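Local structure of starch synthase I (Hordeum vulgare, 4HLN) at residues M265-D270 against T296-N301; R357-S362 against N390-G395. The protein belongs to the starch synthases, plant enzymes of the glycosyltransferase class built from two Rossmann-like domains. All coordinates share one frame; numbering follows the deposited sequence.

Contact 1 of 2, residues M265-D270 against T296-N301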
ATOM      1  N   MET A 265      -2.244   6.797 -19.208  1.00 41.00           N
ATOM      2  CA  MET A 265      -1.390   6.653 -18.055  1.00 44.53           C
ATOM      3  C   MET A 265      -1.400   5.171 -17.684  1.00 44.37           C
ATOM      4  O   MET A 265      -2.444   4.615 -17.320  1.00 41.36           O
ATOM      5  CB  MET A 265      -1.841   7.547 -16.889  1.00 30.61           C
ATOM      6  CG  MET A 265      -0.979   7.362 -15.606  1.00 65.73           C
ATOM      7  SD  MET A 265       0.823   7.625 -15.764  1.00 55.78           S
ATOM      8  CE  MET A 265       0.865   9.397 -16.029  1.00 55.69           C
ATOM      9  N   PHE A 266      -0.249   4.521 -17.847  1.00 33.23           N
ATOM     10  CA  PHE A 266      -0.091   3.155 -17.374  1.00 37.06           C
ATOM     11  C   PHE A 266       0.351   3.188 -15.927  1.00 33.31           C
ATOM     12  O   PHE A 266       1.368   3.787 -15.611  1.00 35.99           O
ATOM     13  CB  PHE A 266       0.960   2.422 -18.180  1.00 34.53           C
ATOM     14  CG  PHE A 266       0.558   2.144 -19.582  1.00 40.80           C
ATOM     15  CD1 PHE A 266       0.065   0.905 -19.936  1.00 36.04           C
ATOM     16  CD2 PHE A 266       0.682   3.117 -20.558  1.00 39.78           C
ATOM     17  CE1 PHE A 266      -0.304   0.637 -21.248  1.00 33.39           C
ATOM     18  CE2 PHE A 266       0.324   2.859 -21.861  1.00 33.64           C
ATOM     19  CZ  PHE A 266      -0.171   1.616 -22.210  1.00 33.86           C
ATOM     20  N   VAL A 267      -0.430   2.561 -15.056  1.00 30.53           N
ATOM     21  CA  VAL A 267      -0.045   2.376 -13.661  1.00 34.25           C
ATOM     22  C   VAL A 267       0.374   0.927 -13.454  1.00 42.01           C
ATOM     23  O   VAL A 267      -0.464   0.029 -13.353  1.00 40.70           O
ATOM     24  CB  VAL A 267      -1.197   2.680 -12.714  1.00 36.76           C
ATOM     25  CG1 VAL A 267      -0.756   2.476 -11.288  1.00 39.09           C
ATOM     26  CG2 VAL A 267      -1.657   4.085 -12.914  1.00 37.26           C
ATOM     27  N   VAL A 268       1.676   0.694 -13.409  1.00 38.62           N
ATOM     28  CA  VAL A 268       2.174  -0.665 -13.288  1.00 45.21           C
ATOM     29  C   VAL A 268       2.568  -1.053 -11.855  1.00 40.87           C
ATOM     30  O   VAL A 268       3.311  -0.359 -11.178  1.00 36.40           O
ATOM     31  CB  VAL A 268       3.279  -0.896 -14.295  1.00 44.67           C
ATOM     32  CG1 VAL A 268       2.824  -0.307 -15.624  1.00 38.37           C
ATOM     33  CG2 VAL A 268       4.550  -0.229 -13.841  1.00 37.42           C
ATOM     34  N   ASN A 269       2.021  -2.168 -11.394  1.00 46.65           N
ATOM     35  CA  ASN A 269       2.158  -2.553 -10.000  1.00 37.47           C
ATOM     36  C   ASN A 269       3.208  -3.606  -9.813  1.00 40.43           C
ATOM     37  O   ASN A 269       3.075  -4.727 -10.326  1.00 34.99           O
ATOM     38  CB  ASN A 269       0.825  -3.041  -9.450  1.00 37.53           C
ATOM     39  CG  ASN A 269      -0.167  -1.915  -9.308  1.00 49.68           C
ATOM     40  OD1 ASN A 269      -0.393  -1.407  -8.214  1.00 55.68           O
ATOM     41  ND2 ASN A 269      -0.742  -1.491 -10.425  1.00 51.24           N
ATOM     42  N   ASP A 270       4.268  -3.224  -9.101  1.00 39.41           N
ATOM     43  CA  ASP A 270       5.271  -4.177  -8.645  1.00 31.41           C
ATOM     44  C   ASP A 270       6.040  -4.822  -9.789  1.00 35.49           C
ATOM     45  O   ASP A 270       6.000  -4.335 -10.917  1.00 37.50           O
ATOM     46  CB  ASP A 270       4.598  -5.226  -7.754  1.00 36.25           C
ATOM     47  CG  ASP A 270       4.037  -4.612  -6.464  1.00 57.48           C
ATOM     48  OD1 ASP A 270       4.815  -3.943  -5.728  1.00 57.05           O
ATOM     49  OD2 ASP A 270       2.815  -4.772  -6.211  1.00 68.22           O
ATOM     50  N   THR A 296       3.463   5.109 -14.387  1.00 35.53           N
ATOM     51  CA  THR A 296       3.734   5.256 -12.973  1.00 36.66           C
ATOM     52  C   THR A 296       3.993   3.899 -12.359  1.00 40.70           C
ATOM     53  O   THR A 296       3.177   2.984 -12.454  1.00 45.54           O
ATOM     54  CB  THR A 296       2.550   5.903 -12.254  1.00 50.59           C
ATOM     55  OG1 THR A 296       2.298   7.187 -12.837  1.00 52.17           O
ATOM     56  CG2 THR A 296       2.829   6.038 -10.729  1.00 28.24           C
ATOM     57  N   LEU A 297       5.141   3.768 -11.725  1.00 38.21           N
ATOM     58  CA  LEU A 297       5.463   2.538 -11.051  1.00 37.25           C
ATOM     59  C   LEU A 297       4.951   2.629  -9.614  1.00 38.70           C
ATOM     60  O   LEU A 297       5.259   3.584  -8.899  1.00 40.83           O
ATOM     61  CB  LEU A 297       6.973   2.294 -11.105  1.00 34.71           C
ATOM     62  CG  LEU A 297       7.470   1.134 -10.247  1.00 40.41           C
ATOM     63  CD1 LEU A 297       6.863  -0.198 -10.717  1.00 30.46           C
ATOM     64  CD2 LEU A 297       8.991   1.113 -10.282  1.00 40.61           C
ATOM     65  N   VAL A 298       4.137   1.652  -9.218  1.00 35.11           N
ATOM     66  CA  VAL A 298       3.673   1.528  -7.841  1.00 31.95           C
ATOM     67  C   VAL A 298       4.382   0.363  -7.166  1.00 41.65           C
ATOM     68  O   VAL A 298       4.313  -0.784  -7.629  1.00 44.89           O
ATOM     69  CB  VAL A 298       2.167   1.249  -7.736  1.00 30.68           C
ATOM     70  CG1 VAL A 298       1.797   1.090  -6.268  1.00 22.53           C
ATOM     71  CG2 VAL A 298       1.348   2.352  -8.395  1.00 22.15           C
ATOM     72  N   ILE A 299       5.053   0.665  -6.061  1.00 32.59           N
ATOM     73  CA  ILE A 299       5.878  -0.308  -5.380  1.00 33.12           C
ATOM     74  C   ILE A 299       5.307  -0.582  -4.003  1.00 39.09           C
ATOM     75  O   ILE A 299       5.417   0.254  -3.098  1.00 36.55           O
ATOM     76  CB  ILE A 299       7.305   0.218  -5.195  1.00 42.26           C
ATOM     77  CG1 ILE A 299       7.931   0.580  -6.534  1.00 44.69           C
ATOM     78  CG2 ILE A 299       8.165  -0.803  -4.489  1.00 33.29           C
ATOM     79  CD1 ILE A 299       9.398   0.941  -6.418  1.00 37.53           C
ATOM     80  N   HIS A 300       4.702  -1.752  -3.844  1.00 38.23           N
ATOM     81  CA  HIS A 300       4.158  -2.145  -2.555  1.00 41.21           C
ATOM     82  C   HIS A 300       5.213  -2.854  -1.692  1.00 49.32           C
ATOM     83  O   HIS A 300       5.152  -2.812  -0.470  1.00 58.75           O
ATOM     84  CB  HIS A 300       2.914  -3.010  -2.744  1.00 47.13           C
ATOM     85  CG  HIS A 300       1.826  -2.335  -3.516  1.00 54.71           C
ATOM     86  ND1 HIS A 300       1.575  -2.613  -4.844  1.00 64.79           N
ATOM     87  CD2 HIS A 300       0.939  -1.377  -3.155  1.00 49.19           C
ATOM     88  CE1 HIS A 300       0.573  -1.862  -5.266  1.00 61.40           C
ATOM     89  NE2 HIS A 300       0.167  -1.107  -4.259  1.00 56.08           N
ATOM     90  N   ASN A 301       6.185  -3.494  -2.329  1.00 54.71           N
ATOM     91  CA  ASN A 301       7.302  -4.095  -1.602  1.00 49.78           C
ATOM     92  C   ASN A 301       8.602  -4.092  -2.403  1.00 45.92           C
ATOM     93  O   ASN A 301       8.587  -3.975  -3.629  1.00 56.39           O
ATOM     94  CB  ASN A 301       6.985  -5.533  -1.200  1.00 44.76           C
ATOM     95  CG  ASN A 301       7.139  -6.501  -2.357  1.00 53.82           C
ATOM     96  OD1 ASN A 301       8.239  -6.987  -2.636  1.00 46.12           O
ATOM     97  ND2 ASN A 301       6.035  -6.768  -3.055  1.00 64.20           N
TER

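Contact 2 of 2, residues R357-S362 against N390-G395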
ATOM      1  N   ARG A 357       6.860   8.508 -13.284  1.00 44.42           N
ATOM      2  CA  ARG A 357       6.743   8.809 -11.867  1.00 47.55           C
ATOM      3  C   ARG A 357       6.840   7.506 -11.069  1.00 46.28           C
ATOM      4  O   ARG A 357       6.649   6.430 -11.621  1.00 47.72           O
ATOM      5  CB  ARG A 357       5.402   9.488 -11.560  1.00 45.41           C
ATOM      6  CG  ARG A 357       5.091  10.752 -12.342  1.00 36.53           C
ATOM      7  CD  ARG A 357       5.976  11.899 -11.973  1.00 49.82           C
ATOM      8  NE  ARG A 357       5.970  12.186 -10.545  1.00 56.65           N
ATOM      9  CZ  ARG A 357       6.449  13.310 -10.017  1.00 54.92           C
ATOM     10  NH1 ARG A 357       6.950  14.256 -10.819  1.00 45.47           N
ATOM     11  NH2 ARG A 357       6.418  13.491  -8.695  1.00 43.59           N
ATOM     12  N   ILE A 358       7.124   7.605  -9.772  1.00 38.60           N
ATOM     13  CA  ILE A 358       7.203   6.430  -8.913  1.00 35.14           C
ATOM     14  C   ILE A 358       6.502   6.644  -7.588  1.00 44.50           C
ATOM     15  O   ILE A 358       6.820   7.574  -6.847  1.00 54.22           O
ATOM     16  CB  ILE A 358       8.658   6.057  -8.597  1.00 36.45           C
ATOM     17  CG1 ILE A 358       9.413   5.755  -9.888  1.00 32.85           C
ATOM     18  CG2 ILE A 358       8.707   4.864  -7.612  1.00 29.81           C
ATOM     19  CD1 ILE A 358      10.850   5.514  -9.709  1.00 27.88           C
ATOM     20  N   VAL A 359       5.552   5.770  -7.290  1.00 36.30           N
ATOM     21  CA  VAL A 359       4.867   5.781  -6.009  1.00 34.62           C
ATOM     22  C   VAL A 359       5.326   4.571  -5.207  1.00 39.03           C
ATOM     23  O   VAL A 359       5.168   3.427  -5.631  1.00 48.50           O
ATOM     24  CB  VAL A 359       3.343   5.728  -6.200  1.00 37.92           C
ATOM     25  CG1 VAL A 359       2.642   5.599  -4.863  1.00 36.98           C
ATOM     26  CG2 VAL A 359       2.864   6.968  -6.954  1.00 32.79           C
ATOM     27  N   THR A 360       5.896   4.812  -4.040  1.00 36.05           N
ATOM     28  CA  THR A 360       6.594   3.735  -3.361  1.00 40.68           C
ATOM     29  C   THR A 360       6.323   3.672  -1.868  1.00 40.83           C
ATOM     30  O   THR A 360       6.233   4.696  -1.200  1.00 46.64           O
ATOM     31  CB  THR A 360       8.103   3.851  -3.608  1.00 48.31           C
ATOM     32  OG1 THR A 360       8.810   3.065  -2.645  1.00 54.98           O
ATOM     33  CG2 THR A 360       8.538   5.299  -3.491  1.00 48.08           C
ATOM     34  N   VAL A 361       6.186   2.454  -1.357  1.00 41.79           N
ATOM     35  CA  VAL A 361       6.036   2.227   0.078  1.00 53.08           C
ATOM     36  C   VAL A 361       7.169   2.863   0.902  1.00 54.04           C
ATOM     37  O   VAL A 361       6.965   3.303   2.034  1.00 60.90           O
ATOM     38  CB  VAL A 361       6.026   0.723   0.372  1.00 50.82           C
ATOM     39  CG1 VAL A 361       7.255   0.075  -0.256  1.00 37.59           C
ATOM     40  CG2 VAL A 361       5.958   0.466   1.876  1.00 46.85           C
ATOM     41  N   SER A 362       8.355   2.924   0.308  1.00 45.66           N
ATOM     42  CA  SER A 362       9.562   3.310   1.013  1.00 46.23           C
ATOM     43  C   SER A 362       9.611   4.805   1.300  1.00 55.23           C
ATOM     44  O   SER A 362      10.471   5.265   2.057  1.00 55.45           O
ATOM     45  CB  SER A 362      10.792   2.886   0.203  1.00 49.05           C
ATOM     46  OG  SER A 362      10.930   3.670  -0.972  1.00 49.04           O
ATOM     47  N   ASN A 390       6.896   9.568  -4.672  1.00 43.90           N
ATOM     48  CA  ASN A 390       5.751   9.897  -3.822  1.00 32.67           C
ATOM     49  C   ASN A 390       5.361   8.660  -3.051  1.00 41.75           C
ATOM     50  O   ASN A 390       5.570   7.537  -3.518  1.00 47.85           O
ATOM     51  CB  ASN A 390       4.551  10.347  -4.655  1.00 36.17           C
ATOM     52  CG  ASN A 390       4.886  11.476  -5.622  1.00 58.78           C
ATOM     53  OD1 ASN A 390       5.249  11.248  -6.795  1.00 68.43           O
ATOM     54  ND2 ASN A 390       4.760  12.702  -5.138  1.00 53.23           N
ATOM     55  N   GLY A 391       4.789   8.856  -1.870  1.00 43.82           N
ATOM     56  CA  GLY A 391       4.348   7.732  -1.067  1.00 43.05           C
ATOM     57  C   GLY A 391       3.033   7.160  -1.561  1.00 54.48           C
ATOM     58  O   GLY A 391       2.296   7.817  -2.300  1.00 58.78           O
ATOM     59  N   ILE A 392       2.743   5.927  -1.160  1.00 55.55           N
ATOM     60  CA  ILE A 392       1.450   5.327  -1.453  1.00 53.30           C
ATOM     61  C   ILE A 392       0.395   6.093  -0.668  1.00 52.49           C
ATOM     62  O   ILE A 392       0.610   6.427   0.482  1.00 52.38           O
ATOM     63  CB  ILE A 392       1.384   3.860  -1.000  1.00 56.38           C
ATOM     64  CG1 ILE A 392       2.666   3.102  -1.368  1.00 61.11           C
ATOM     65  CG2 ILE A 392       0.163   3.195  -1.587  1.00 58.40           C
ATOM     66  CD1 ILE A 392       2.528   2.180  -2.546  1.00 62.85           C
ATOM     67  N   VAL A 393      -0.739   6.391  -1.284  1.00 62.74           N
ATOM     68  CA  VAL A 393      -1.827   7.036  -0.556  1.00 56.89           C
ATOM     69  C   VAL A 393      -3.068   6.174  -0.655  1.00 50.08           C
ATOM     70  O   VAL A 393      -3.448   5.751  -1.752  1.00 45.96           O
ATOM     71  CB  VAL A 393      -2.138   8.459  -1.080  1.00 60.59           C
ATOM     72  CG1 VAL A 393      -3.340   9.068  -0.329  1.00 33.96           C
ATOM     73  CG2 VAL A 393      -0.910   9.355  -0.951  1.00 62.66           C
ATOM     74  N   ASN A 394      -3.681   5.908   0.499  1.00 46.54           N
ATOM     75  CA  ASN A 394      -4.859   5.050   0.580  1.00 44.09           C
ATOM     76  C   ASN A 394      -6.100   5.788   1.104  1.00 46.65           C
ATOM     77  O   ASN A 394      -6.016   6.934   1.558  1.00 48.29           O
ATOM     78  CB  ASN A 394      -4.562   3.796   1.430  1.00 43.51           C
ATOM     79  CG  ASN A 394      -3.417   2.924   0.851  1.00 63.89           C
ATOM     80  OD1 ASN A 394      -2.404   2.682   1.517  1.00 59.15           O
ATOM     81  ND2 ASN A 394      -3.594   2.441  -0.379  1.00 58.10           N
ATOM     82  N   GLY A 395      -7.256   5.135   1.016  1.00 46.79           N
ATOM     83  CA  GLY A 395      -8.480   5.683   1.569  1.00 46.03           C
ATOM     84  C   GLY A 395      -9.185   4.661   2.442  1.00 53.99           C
ATOM     85  O   GLY A 395      -8.764   3.499   2.523  1.00 61.06           O
TER

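Contact 1 of 2, residues M265-D270 against T296-N301
The thioether end of M265 reaches T296 on the next strand. CG is anti to the backbone N (chi1 177°), then the chain bends twice. This puts SD 3.3 Å from T296 OG1, and F622 of helix 611-627 touches both residues. F266 serves through its backbone, with O accepting from T296 N at 2.8 Å. Its ring meets Y290 edge-to-face. V267 shares a face of the sheet with V298, and V267 CG1 touches V298 CG2 at 3.6 Å. V268 pairs twice in the parallel ladder: N donates to T296 O and O accepts from V298 N. Its CG2 packs on L297 CD1 on the other face. N269 lies beside V298 and brings OD1 to H300 CE1 at 3.1 Å. Its amide is nearly coplanar with the imidazole, and ND2 donates to V130 O, which sets how the amide is turned. D270 closes the ladder, N giving to V298 O. Its carboxylate takes H300 N on OD1 (2.9 Å) and H300 ND1 on OD2 (2.8 Å), both from the syn side, somewhat out of the carboxylate plane. One carboxylate thus grips backbone and ring of the same histidine. The pair of bonds holds the ring's rotation.

Contact 2 of 2, residues R357-S362 against N390-G395
N390 sits opposite V359, where the two segments run parallel with CA atoms 4.7 Å apart. Its backbone bonds to the residues before and after V359. N390 N donates to I358 O at 3.0 Å, and T360 N donates to N390 O at 2.8 Å. V359 CA also makes a CA-H...O contact with N390 O. Further along, I392 continues the contact by packing.

R357 and N390 meet through their polar ends. The arginine chain is bent at chi2 and chi3, and this brings NH2 to N390 OD1 at 3.2 Å, with an almost straight N-H...O angle of 179°. The bond lies in the guanidinium plane and uses a lone pair in the carbonyl plane. The two flat groups are nearly coplanar. W624 and A625 of helix 611-627 touch R357, and I621 touches N390.

V359 CG1 lies 3.4 Å from G391 O and packs on CD1 of I392 at 4.1 Å. CG1 of I392 lies 3.6 Å from V361 N. I392 also touches V298, H300 and Y618, so it lies between the sheet and helix 611-627. Within the first segment, the hydroxyls of T360 and S362 share a hydrogen bond.

Strand 389-391 is an outermost strand of the large sheet, and helices 367-374 and 376-384 lie between it and strand 357-360 in sequence. Parallel neighbours linked through helices in this way are characteristic of the Rossmann-like N-terminal domain of a GT-B fold.

Overall arrangement
From the N terminus, contact 1 comes first. Strand 264-269 leads through helix 276-284 to strand 294-299, closing a beta-alpha-beta unit. Contact 2 follows in series: strand 357-360 leads through helices 367-374 and 376-384 to strand 389-391. The loops neither nest nor cross. They join in one sheet, because strands 294-299 and 357-360 are neighbours. Probable hydrogen bonds run from V359 N to L297 O and from I299 N to V359 O. Together the contacts carry the sheet from strand 264-269, near its middle, to its edge at 389-391. Helix 611-627, near the C terminus, touches side chains of both contacts.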